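Local atomic coordinates of YARHG domain-containing protein (Legionella pneumophila subsp. pneumophila, PDB entry 4G2A), a protein that is of unknown function but may bind a nutrient, and combines a DUF4424 region with a YARHG domain further along its single chain. Residues P13-Q18 against G164-D169; I21-E26 against F50-T55; N34-Q39 against L233-S238; N182-L187 against G209-R214. All blocks are in the same frame, centred on the assembly; numbering follows the deposited sequence.

Contact 1. Residues P13-Q18 against G164-D169. With SO4 (sulfate ion), chain B.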
# COMPACT_ATOMS: atom_id res chain seq x y z
N PRO A 13 -5.08 12.47 11.53
CA PRO A 13 -4.63 13.76 12.08
C PRO A 13 -4.44 13.59 13.58
O PRO A 13 -5.09 12.73 14.19
CB PRO A 13 -5.79 14.73 11.76
CG PRO A 13 -6.79 13.97 10.99
CD PRO A 13 -6.53 12.50 11.22
N ILE A 14 -3.52 14.34 14.18
CA ILE A 14 -3.32 14.19 15.61
C ILE A 14 -3.35 15.55 16.30
O ILE A 14 -3.00 16.55 15.67
CB ILE A 14 -2.01 13.40 15.93
CG1 ILE A 14 -0.76 14.09 15.40
CG2 ILE A 14 -2.09 11.97 15.46
CD1 ILE A 14 0.24 14.31 16.43
N PRO A 15 -3.70 15.63 17.60
CA PRO A 15 -3.63 16.92 18.29
C PRO A 15 -2.22 17.19 18.83
O PRO A 15 -1.51 16.26 19.20
CB PRO A 15 -4.64 16.78 19.42
CG PRO A 15 -4.80 15.30 19.66
CD PRO A 15 -4.16 14.55 18.51
N VAL A 16 -1.82 18.48 18.87
CA VAL A 16 -0.53 18.93 19.39
C VAL A 16 -0.53 18.76 20.93
O VAL A 16 0.46 18.31 21.50
CB VAL A 16 -0.24 20.40 18.95
CG1 VAL A 16 1.05 20.93 19.56
CG2 VAL A 16 -0.20 20.51 17.43
N SER A 17 -1.69 19.05 21.57
CA SER A 17 -1.92 18.92 23.02
C SER A 17 -2.92 17.76 23.34
O SER A 17 -2.99 16.80 22.58
CB SER A 17 -2.43 20.25 23.60
OG SER A 17 -1.46 21.28 23.44
N GLN A 18 -3.63 17.83 24.50
CA GLN A 18 -4.61 16.82 24.94
C GLN A 18 -6.00 17.50 25.00
O GLN A 18 -6.42 17.95 26.07
CB GLN A 18 -4.22 16.21 26.30
CG GLN A 18 -2.84 15.53 26.33
CD GLN A 18 -2.23 15.49 27.71
OE1 GLN A 18 -2.10 16.51 28.40
NE2 GLN A 18 -1.78 14.31 28.13
N GLY A 164 -4.87 7.45 17.03
CA GLY A 164 -6.24 7.83 17.36
C GLY A 164 -6.50 7.90 18.85
O GLY A 164 -7.43 8.58 19.29
N ALA A 165 -5.63 7.22 19.65
CA ALA A 165 -5.60 7.19 21.12
C ALA A 165 -5.22 8.56 21.71
O ALA A 165 -5.35 8.75 22.91
CB ALA A 165 -4.59 6.14 21.59
N LEU A 166 -4.73 9.51 20.88
CA LEU A 166 -4.40 10.85 21.34
C LEU A 166 -5.69 11.72 21.47
O LEU A 166 -5.68 12.74 22.16
CB LEU A 166 -3.39 11.53 20.40
CG LEU A 166 -1.98 10.95 20.40
CD1 LEU A 166 -1.23 11.37 19.18
CD2 LEU A 166 -1.21 11.29 21.69
N TRP A 167 -6.78 11.31 20.80
CA TRP A 167 -8.06 12.00 20.86
C TRP A 167 -8.86 11.47 22.05
O TRP A 167 -8.60 10.36 22.54
CB TRP A 167 -8.82 11.84 19.54
CG TRP A 167 -8.11 12.48 18.39
CD1 TRP A 167 -7.40 11.85 17.42
CD2 TRP A 167 -8.00 13.89 18.12
NE1 TRP A 167 -6.88 12.77 16.54
CE2 TRP A 167 -7.24 14.03 16.94
CE3 TRP A 167 -8.51 15.05 18.75
CZ2 TRP A 167 -6.94 15.28 16.38
CZ3 TRP A 167 -8.20 16.29 18.20
CH2 TRP A 167 -7.42 16.40 17.04
N GLN A 168 -9.81 12.29 22.54
CA GLN A 168 -10.67 12.01 23.69
C GLN A 168 -11.47 10.75 23.50
O GLN A 168 -12.00 10.51 22.42
CB GLN A 168 -11.59 13.19 23.98
CG GLN A 168 -12.21 13.11 25.37
CD GLN A 168 -13.14 14.25 25.63
OE1 GLN A 168 -13.78 14.78 24.72
NE2 GLN A 168 -13.24 14.64 26.89
N ASP A 169 -11.53 9.93 24.58
CA ASP A 169 -12.20 8.63 24.68
C ASP A 169 -11.35 7.55 24.02
O ASP A 169 -10.29 7.85 23.44
CB ASP A 169 -13.65 8.64 24.12
CG ASP A 169 -14.58 9.62 24.83
OD1 ASP A 169 -14.47 9.75 26.08
OD2 ASP A 169 -15.42 10.25 24.15
S SO4 B . -2.89 23.66 20.68
O1 SO4 B . -1.44 23.77 20.52
O2 SO4 B . -3.22 23.29 22.06
O3 SO4 B . -3.52 24.94 20.36
O4 SO4 B . -3.38 22.63 19.79
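Pro15 lies on the indole face of Trp167 in a proline–tryptophan CH-pi contact, which joins the end of strand 10-15 to the loop leaving the 3-10 turn 164-166. Its CG sits 3.6 Å from the centroid of the six-membered ring of Trp167, almost exactly on the ring normal, and Pro15 CD covers the same face nearer the rim. Proline suits this place because its compact, rigid ring matches the flat indole face. The preceding residue also meets this proline, with Leu166 CB 3.6 Å from Pro15 CD, while Leu166 CD1 rests 3.9 Å from Ile14 CG2. Tryptophan brings a polar N-H into this buried apolar setting, and Pro13 accepts it: Trp167 NE1 to Pro13 O is 3.0 Å. The acceptor lies in the indole plane, but the donor stands 36° out of the carbonyl plane. Further out the indole packs against Ile21, Met23, Ile62 and Met64, so it is enclosed by neighbouring strands.

Beyond Pro15 the contact loosens quickly. Val16, Ser17 and Gln18 turn outward to solvent and leave segment 164-169 behind. Ser17 there holds a sulfate, probably from the crystallisation liquor, that also takes a bond from Ser63 N; Ser17 OG lies 3.0 Å from sulfate O2.

Contact 2. Residues I21-E26 against F50-T55; sequences IKMVSE and FTFKNT
Met23, present as selenomethionine, swings CG to the far side from its own nitrogen (chi1 -157°), and Phe52 turns its ring off beside its own nitrogen (chi1 -67°), so the two run side by side. The selenomethionine chain then bends at SE, which sets its methyl CE 3.6 Å from Phe52 CE1; SE itself approaches the ring obliquely in a Met-aromatic contact. This unbranched chain, methionine in the natural protein, is flexible enough to follow the ring. Ile21 completes the patch by pressing CG2 to 3.7 Å from Phe52 CB, and Trp167, of the loop after strand 155-160, meets both Phe52 and Met23.

The backbones form the antiparallel hairpin of strands 21-33 and 43-54. Lys22 and Lys53 are a hydrogen-bonded pair, with Lys53 N to Lys22 O at 2.7 Å. A beta bulge at Val24 shifts the register by one residue: Val24 N bonds to Thr51 O, and Thr51 N to Ser25 O on the next residue. Val24 CG2 packs 3.5 Å from Thr51 CG2.

The sheet thus has a largely apolar face of Ile21, Met23, Phe50 and Phe52, buried against strands 10-15 and 60-68, which also carries Glu26, bonded to Thr175, and Asn54, bonded to Lys58. The other, more polar, bears Lys22, Ser25, Thr51 and Lys53. There one water accepts from Lys22 NZ at 3.0 Å and from Lys53 NZ at 2.9 Å. Lys22 NZ and Lys53 NZ stay 5.2 Å apart, and the shared water oxygen probably eases their repulsion.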
# COMPACT_ATOMS: atom_id res chain seq x y z
N ILE A 21 -11.67 16.83 22.37
CA ILE A 21 -12.16 16.65 21.01
C ILE A 21 -12.14 15.16 20.70
O ILE A 21 -11.08 14.53 20.80
CB ILE A 21 -11.33 17.46 19.95
CG1 ILE A 21 -11.15 18.98 20.30
CG2 ILE A 21 -11.83 17.21 18.51
CD1 ILE A 21 -12.35 19.86 20.14
N LYS A 22 -13.30 14.58 20.33
CA LYS A 22 -13.37 13.15 20.01
C LYS A 22 -13.53 12.95 18.51
O LYS A 22 -14.17 13.75 17.83
CB LYS A 22 -14.45 12.40 20.82
CG LYS A 22 -15.89 12.81 20.60
CD LYS A 22 -16.83 12.01 21.52
CE LYS A 22 -18.29 12.28 21.24
NZ LYS A 22 -19.20 11.62 22.22
N MSE A 23 -12.87 11.91 17.99
CA MSE A 23 -12.94 11.53 16.58
C MSE A 23 -14.11 10.59 16.46
O MSE A 23 -14.09 9.55 17.11
CB MSE A 23 -11.61 10.91 16.15
CG MSE A 23 -11.38 11.00 14.67
SE MSE A 23 -9.85 9.93 14.19
CE MSE A 23 -8.50 11.26 14.16
N VAL A 24 -15.18 10.98 15.77
CA VAL A 24 -16.39 10.17 15.78
C VAL A 24 -16.55 9.29 14.53
O VAL A 24 -17.25 8.28 14.60
CB VAL A 24 -17.66 11.00 16.08
CG1 VAL A 24 -17.68 11.47 17.53
CG2 VAL A 24 -17.79 12.19 15.14
N SER A 25 -15.90 9.65 13.41
CA SER A 25 -15.97 8.85 12.19
C SER A 25 -14.84 9.22 11.23
O SER A 25 -14.32 10.32 11.28
CB SER A 25 -17.32 9.02 11.49
OG SER A 25 -17.36 10.18 10.68
N GLU A 26 -14.47 8.26 10.38
CA GLU A 26 -13.45 8.40 9.33
C GLU A 26 -13.91 7.65 8.10
O GLU A 26 -14.64 6.66 8.20
CB GLU A 26 -12.06 7.88 9.76
CG GLU A 26 -11.54 8.31 11.14
CD GLU A 26 -12.21 7.59 12.30
OE1 GLU A 26 -12.37 6.35 12.22
OE2 GLU A 26 -12.67 8.28 13.24
N PHE A 50 -12.73 12.97 8.07
CA PHE A 50 -12.74 12.80 9.52
C PHE A 50 -13.78 13.70 10.12
O PHE A 50 -13.93 14.86 9.69
CB PHE A 50 -11.37 13.12 10.15
CG PHE A 50 -10.16 12.59 9.42
CD1 PHE A 50 -9.69 11.30 9.66
CD2 PHE A 50 -9.51 13.37 8.47
CE1 PHE A 50 -8.60 10.79 8.94
CE2 PHE A 50 -8.42 12.85 7.76
CZ PHE A 50 -7.97 11.57 8.01
N THR A 51 -14.48 13.20 11.12
CA THR A 51 -15.50 13.96 11.82
C THR A 51 -15.04 14.05 13.26
O THR A 51 -14.74 13.02 13.87
CB THR A 51 -16.89 13.30 11.64
OG1 THR A 51 -17.13 13.03 10.26
CG2 THR A 51 -18.01 14.12 12.18
N PHE A 52 -14.91 15.26 13.77
CA PHE A 52 -14.47 15.53 15.14
C PHE A 52 -15.56 16.23 15.89
O PHE A 52 -16.24 17.08 15.31
CB PHE A 52 -13.22 16.42 15.15
CG PHE A 52 -11.98 15.78 14.58
CD1 PHE A 52 -11.14 15.03 15.38
CD2 PHE A 52 -11.63 15.97 13.25
CE1 PHE A 52 -9.99 14.45 14.86
CE2 PHE A 52 -10.47 15.40 12.73
CZ PHE A 52 -9.65 14.65 13.54
N LYS A 53 -15.73 15.91 17.18
CA LYS A 53 -16.73 16.60 17.99
C LYS A 53 -16.11 17.25 19.24
O LYS A 53 -15.39 16.60 20.01
CB LYS A 53 -17.90 15.68 18.39
CG LYS A 53 -19.08 16.49 18.94
CD LYS A 53 -20.22 15.66 19.48
CE LYS A 53 -21.18 16.46 20.35
NZ LYS A 53 -20.72 16.53 21.77
N ASN A 54 -16.42 18.55 19.44
CA ASN A 54 -16.06 19.28 20.64
C ASN A 54 -17.02 18.83 21.75
O ASN A 54 -18.23 19.02 21.62
CB ASN A 54 -16.15 20.80 20.40
CG ASN A 54 -15.82 21.63 21.63
OD1 ASN A 54 -15.23 21.14 22.59
ND2 ASN A 54 -16.14 22.90 21.60
N THR A 55 -16.51 18.18 22.80
CA THR A 55 -17.38 17.66 23.86
C THR A 55 -17.61 18.69 24.97
O THR A 55 -18.41 18.43 25.88
CB THR A 55 -16.84 16.35 24.43
OG1 THR A 55 -15.62 16.61 25.13
CG2 THR A 55 -16.65 15.29 23.36
O HOH W 1 -20.19 14.23 23.39

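Contact 3. Residues N34-Q39 against L233-S238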
# COMPACT_ATOMS: atom_id res chain seq x y z
N ASN A 34 -0.75 2.48 -11.44
CA ASN A 34 0.49 1.90 -12.01
C ASN A 34 1.19 0.88 -11.10
O ASN A 34 2.42 0.77 -11.17
CB ASN A 34 1.51 3.02 -12.34
CG ASN A 34 1.04 4.08 -13.28
OD1 ASN A 34 0.41 3.80 -14.30
ND2 ASN A 34 1.35 5.34 -12.97
N LEU A 35 0.44 0.11 -10.28
CA LEU A 35 1.05 -0.84 -9.34
C LEU A 35 1.66 -2.07 -10.01
O LEU A 35 2.51 -2.70 -9.40
CB LEU A 35 0.04 -1.30 -8.27
CG LEU A 35 -0.51 -0.25 -7.31
CD1 LEU A 35 -1.60 -0.85 -6.47
CD2 LEU A 35 0.54 0.22 -6.37
N ASN A 36 1.24 -2.40 -11.24
CA ASN A 36 1.75 -3.56 -11.98
C ASN A 36 2.77 -3.15 -13.05
O ASN A 36 3.09 -3.93 -13.94
CB ASN A 36 0.60 -4.35 -12.61
CG ASN A 36 0.91 -5.81 -12.80
OD1 ASN A 36 1.53 -6.45 -11.95
ND2 ASN A 36 0.49 -6.37 -13.93
N GLU A 37 3.27 -1.91 -12.97
CA GLU A 37 4.28 -1.42 -13.92
C GLU A 37 5.66 -1.87 -13.43
O GLU A 37 5.98 -1.67 -12.26
CB GLU A 37 4.20 0.12 -14.07
CG GLU A 37 2.91 0.60 -14.74
CD GLU A 37 2.80 0.39 -16.24
OE1 GLU A 37 3.83 0.53 -16.94
OE2 GLU A 37 1.67 0.16 -16.72
N PRO A 38 6.47 -2.53 -14.29
CA PRO A 38 7.78 -3.03 -13.81
C PRO A 38 8.79 -1.92 -13.45
O PRO A 38 9.78 -2.19 -12.77
CB PRO A 38 8.26 -3.91 -14.98
CG PRO A 38 7.55 -3.39 -16.18
CD PRO A 38 6.21 -2.92 -15.69
N GLN A 39 8.53 -0.66 -13.88
CA GLN A 39 9.33 0.54 -13.62
C GLN A 39 9.27 0.97 -12.13
O GLN A 39 10.02 1.88 -11.73
CB GLN A 39 8.84 1.73 -14.48
CG GLN A 39 8.70 1.46 -15.96
CD GLN A 39 7.27 1.22 -16.34
OE1 GLN A 39 6.38 2.05 -16.12
NE2 GLN A 39 7.01 0.08 -16.96
N LEU A 233 0.33 -6.96 -0.18
CA LEU A 233 -0.26 -7.46 -1.43
C LEU A 233 0.74 -7.95 -2.44
O LEU A 233 1.86 -7.45 -2.52
CB LEU A 233 -1.08 -6.35 -2.12
CG LEU A 233 -2.28 -5.76 -1.40
CD1 LEU A 233 -2.84 -4.59 -2.19
CD2 LEU A 233 -3.35 -6.80 -1.15
N PHE A 234 0.28 -8.89 -3.28
CA PHE A 234 1.05 -9.35 -4.43
C PHE A 234 0.38 -8.78 -5.66
O PHE A 234 -0.83 -8.88 -5.79
CB PHE A 234 1.14 -10.90 -4.52
CG PHE A 234 2.34 -11.54 -3.89
CD1 PHE A 234 3.63 -11.23 -4.32
CD2 PHE A 234 2.20 -12.49 -2.89
CE1 PHE A 234 4.74 -11.81 -3.73
CE2 PHE A 234 3.31 -13.08 -2.29
CZ PHE A 234 4.58 -12.74 -2.71
N THR A 235 1.16 -8.17 -6.54
CA THR A 235 0.70 -7.69 -7.84
C THR A 235 1.13 -8.75 -8.84
O THR A 235 1.93 -9.63 -8.47
CB THR A 235 1.27 -6.31 -8.13
OG1 THR A 235 2.68 -6.39 -8.02
CG2 THR A 235 0.72 -5.22 -7.22
N GLY A 236 0.61 -8.70 -10.06
CA GLY A 236 0.89 -9.69 -11.10
C GLY A 236 2.35 -9.96 -11.41
O GLY A 236 2.84 -11.07 -11.15
N ILE A 237 3.05 -8.96 -11.96
CA ILE A 237 4.45 -9.08 -12.38
C ILE A 237 5.34 -9.39 -11.15
O ILE A 237 6.21 -10.24 -11.26
CB ILE A 237 4.93 -7.79 -13.14
CG1 ILE A 237 3.97 -7.38 -14.29
CG2 ILE A 237 6.38 -7.89 -13.58
CD1 ILE A 237 4.43 -7.50 -15.70
N SER A 238 5.12 -8.70 -10.00
CA SER A 238 5.92 -8.93 -8.79
C SER A 238 5.79 -10.38 -8.28
O SER A 238 6.77 -10.93 -7.78
CB SER A 238 5.56 -7.95 -7.68
OG SER A 238 5.79 -6.61 -8.07
O HOH W 2 3.64 -6.36 -10.35
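Asn36 reaches across to Ile237 with its carboxamide, and its torsions explain the aim. CG is swung opposite the backbone nitrogen (chi1 -153°), which carries the end of the side chain out of the loop towards the start of helix 236-250. There Asn36 OD1 accepts Ile237 N at 2.9 Å, on a lone pair in the carbonyl plane, and the N-H points nearly straight at it (166°). Gly236 suits the place just before: it has no side chain to compete for the space beside OD1. Ile237 turns its CG1 towards the same amide, which it crosses at about a right angle; Asn36 ND2 lies 3.6 Å from Ile237 CG1.

Thr235, at the N-cap position, divides its two branches. Its CG2 lies against Leu35, 3.8 Å from Leu35 O and 4.1 Å from Leu35 CB, whereas OG1 is tucked between the backbone nitrogen and the carbonyl carbon and faces a water rather than capping the helix itself. That water gives a proton to Asn36 OD1 at 2.6 Å and accepts Ser238 N at 2.8 Å.

The segment 34-39 begins with a type I turn, Asn34 to Glu37, closed by a weak backbone bond, in the loop linking strands 21-33 and 43-54. It meets the chain near the passage from strand 229-235 into helix 236-250.

Two first-turn amides, with no carbonyl of an earlier helical turn to bond to, are thus satisfied, one directly by Asn36 and one through water. OD1 takes two donors, and the helix start probably polarises its carbonyl further.

Contact 4. Residues N182-L187 against G209-R214; sequences NTPTRL and GSRADR. With SO4 (sulfate ion), chain H; SO4 (sulfate ion), chain G; SO4 (sulfate ion), chain F.
Arg186 and Arg214 stack their guanidinium groups face to face, the centres 4.2 Å apart and the planes 21° from parallel, in an arginine cluster gathered round sulfate between short strand 185-187 and the loop that precedes strand 215-220. The sulfates, probably from the crystallisation liquor, probably offset the like charges.

From CB, which points away from 209-214, Arg186 bends back at chi2 (-54°), and this return brings its tip over Arg214. CD is the first atom to arrive, 3.8 Å from Arg214 NH1. NE then turns to the chain G sulfate, giving its better bond to O4 at 3.3 Å. NH1 folds onto its own strand and donates to Thr185 O at 2.8 Å, with weak bonds to the chain H sulfate besides. NH2 lies between the two anions, and its straightest bond reaches O2 of the chain H sulfate at 2.8 Å. Arginine suits the post because one flat group offers five N-H bonds round its edge and still leaves a face for stacking.

Arg214 is held by a salt bridge from Glu190 and a bond to Tyr216, which also bonds Thr185 OG1. Pro184 has no N-H to satisfy and packs beside Ala212 and the Arg211 guanidinium, whose NH2 is also bonded to Trp294 O. Bridging waters join the two segments elsewhere: one accepts Asn182 N and donates to both Ala212 O and Arg214 O. The chain H sulfate is gripped by backbone as well, with Arg211 N 2.7 Å from its O4.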
# COMPACT_ATOMS: atom_id res chain seq x y z
N ASN A 182 -6.60 -1.29 -8.06
CA ASN A 182 -6.90 -1.00 -9.46
C ASN A 182 -6.09 -1.89 -10.43
O ASN A 182 -5.97 -1.58 -11.62
CB ASN A 182 -6.72 0.48 -9.78
CG ASN A 182 -7.82 1.32 -9.19
OD1 ASN A 182 -9.00 1.05 -9.38
ND2 ASN A 182 -7.46 2.35 -8.47
N THR A 183 -5.56 -3.01 -9.91
CA THR A 183 -4.81 -4.02 -10.67
C THR A 183 -5.12 -5.37 -10.00
O THR A 183 -5.40 -5.34 -8.80
CB THR A 183 -3.29 -3.70 -10.72
OG1 THR A 183 -2.65 -4.54 -11.68
CG2 THR A 183 -2.59 -3.86 -9.37
N PRO A 184 -5.08 -6.55 -10.68
CA PRO A 184 -5.37 -7.81 -9.94
C PRO A 184 -4.33 -8.07 -8.84
O PRO A 184 -3.14 -7.82 -9.02
CB PRO A 184 -5.35 -8.88 -11.05
CG PRO A 184 -5.56 -8.13 -12.31
CD PRO A 184 -4.84 -6.82 -12.11
N THR A 185 -4.81 -8.45 -7.64
CA THR A 185 -3.96 -8.71 -6.48
C THR A 185 -4.42 -9.93 -5.69
O THR A 185 -5.53 -10.43 -5.87
CB THR A 185 -3.93 -7.49 -5.47
OG1 THR A 185 -5.23 -7.28 -4.94
CG2 THR A 185 -3.40 -6.21 -6.08
N ARG A 186 -3.55 -10.36 -4.80
CA ARG A 186 -3.73 -11.38 -3.77
C ARG A 186 -3.03 -10.90 -2.51
O ARG A 186 -2.05 -10.15 -2.60
CB ARG A 186 -3.14 -12.75 -4.21
CG ARG A 186 -4.03 -13.60 -5.11
CD ARG A 186 -5.41 -13.82 -4.50
NE ARG A 186 -6.31 -14.56 -5.38
CZ ARG A 186 -7.07 -14.02 -6.32
NH1 ARG A 186 -7.00 -12.72 -6.57
NH2 ARG A 186 -7.86 -14.78 -7.06
N LEU A 187 -3.50 -11.34 -1.33
CA LEU A 187 -2.81 -11.04 -0.09
C LEU A 187 -1.55 -11.89 -0.05
O LEU A 187 -1.59 -13.02 -0.54
CB LEU A 187 -3.67 -11.37 1.15
CG LEU A 187 -4.99 -10.69 1.30
CD1 LEU A 187 -5.76 -11.28 2.47
CD2 LEU A 187 -4.82 -9.21 1.47
N GLY A 209 -15.26 -7.56 -5.05
CA GLY A 209 -14.85 -7.40 -6.44
C GLY A 209 -13.97 -8.50 -7.00
O GLY A 209 -13.54 -9.41 -6.29
N SER A 210 -13.73 -8.43 -8.31
CA SER A 210 -12.93 -9.41 -9.04
C SER A 210 -11.94 -8.73 -9.97
O SER A 210 -12.19 -7.62 -10.44
CB SER A 210 -13.84 -10.37 -9.82
OG SER A 210 -14.54 -9.74 -10.88
N ARG A 211 -10.83 -9.43 -10.28
CA ARG A 211 -9.79 -8.98 -11.20
C ARG A 211 -9.20 -7.63 -10.72
O ARG A 211 -8.85 -7.52 -9.55
CB ARG A 211 -10.33 -8.90 -12.66
CG ARG A 211 -11.09 -10.15 -13.15
CD ARG A 211 -10.20 -11.23 -13.78
NE ARG A 211 -9.31 -11.84 -12.79
CZ ARG A 211 -7.98 -11.78 -12.81
NH1 ARG A 211 -7.35 -11.20 -13.82
NH2 ARG A 211 -7.28 -12.33 -11.83
N ALA A 212 -9.11 -6.62 -11.60
CA ALA A 212 -8.58 -5.28 -11.32
C ALA A 212 -9.47 -4.50 -10.35
O ALA A 212 -9.04 -3.47 -9.82
CB ALA A 212 -8.46 -4.51 -12.63
N ASP A 213 -10.68 -4.98 -10.08
CA ASP A 213 -11.65 -4.34 -9.20
C ASP A 213 -11.70 -4.97 -7.79
O ASP A 213 -12.55 -4.60 -7.00
CB ASP A 213 -13.03 -4.38 -9.87
CG ASP A 213 -13.08 -3.68 -11.23
OD1 ASP A 213 -12.59 -2.52 -11.32
OD2 ASP A 213 -13.61 -4.28 -12.19
N ARG A 214 -10.77 -5.90 -7.47
CA ARG A 214 -10.69 -6.56 -6.17
C ARG A 214 -10.28 -5.53 -5.11
O ARG A 214 -9.23 -4.93 -5.23
CB ARG A 214 -9.73 -7.76 -6.21
CG ARG A 214 -10.04 -8.82 -5.16
CD ARG A 214 -8.83 -9.72 -4.90
NE ARG A 214 -9.21 -10.99 -4.29
CZ ARG A 214 -8.52 -11.58 -3.31
NH1 ARG A 214 -7.43 -11.02 -2.82
NH2 ARG A 214 -8.92 -12.75 -2.83
S SO4 H . -9.83 -12.51 -8.89
O1 SO4 H . -8.60 -11.83 -9.29
O2 SO4 H . -9.64 -13.96 -9.06
O3 SO4 H . -10.14 -12.22 -7.49
O4 SO4 H . -10.96 -12.07 -9.71
S SO4 G . -6.62 -18.17 -6.36
O1 SO4 G . -6.81 -17.80 -7.77
O2 SO4 G . -6.70 -19.62 -6.21
O3 SO4 G . -5.31 -17.72 -5.89
O4 SO4 G . -7.67 -17.55 -5.55
S SO4 F . -18.67 -9.36 -3.45
O1 SO4 F . -18.20 -8.67 -4.65
O2 SO4 F . -17.80 -10.50 -3.18
O3 SO4 F . -18.64 -8.46 -2.28
O4 SO4 F . -20.05 -9.82 -3.66
O HOH W 3 -8.86 -2.84 -7.29
O HOH W 4 -6.88 -5.92 -6.63
O HOH W 5 -7.53 -9.48 -8.22

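How the contacts relate
The four contacts form two pairs at opposite ends of the elongated beta region. Contacts 1 and 2 have centres 10 Å apart and touch directly: Gln168 OE1 lies 2.6 Å from Thr55 OG1, and Trp167 serves both. Contacts 3 and 4, with centres 12 Å apart, share the pairing of strands 185-187 and 229-235, where Phe234 N meets Arg186 O at 2.7 Å. The hairpin of contact 2 runs the length between the pairs, since its connecting loop includes segment 34-39; the centres of contacts 2 and 3 are about 37 Å apart. No active site is known; the sulfates at contacts 1 and 4 may mark anion-binding spots, though they are probably from the crystallisation liquor.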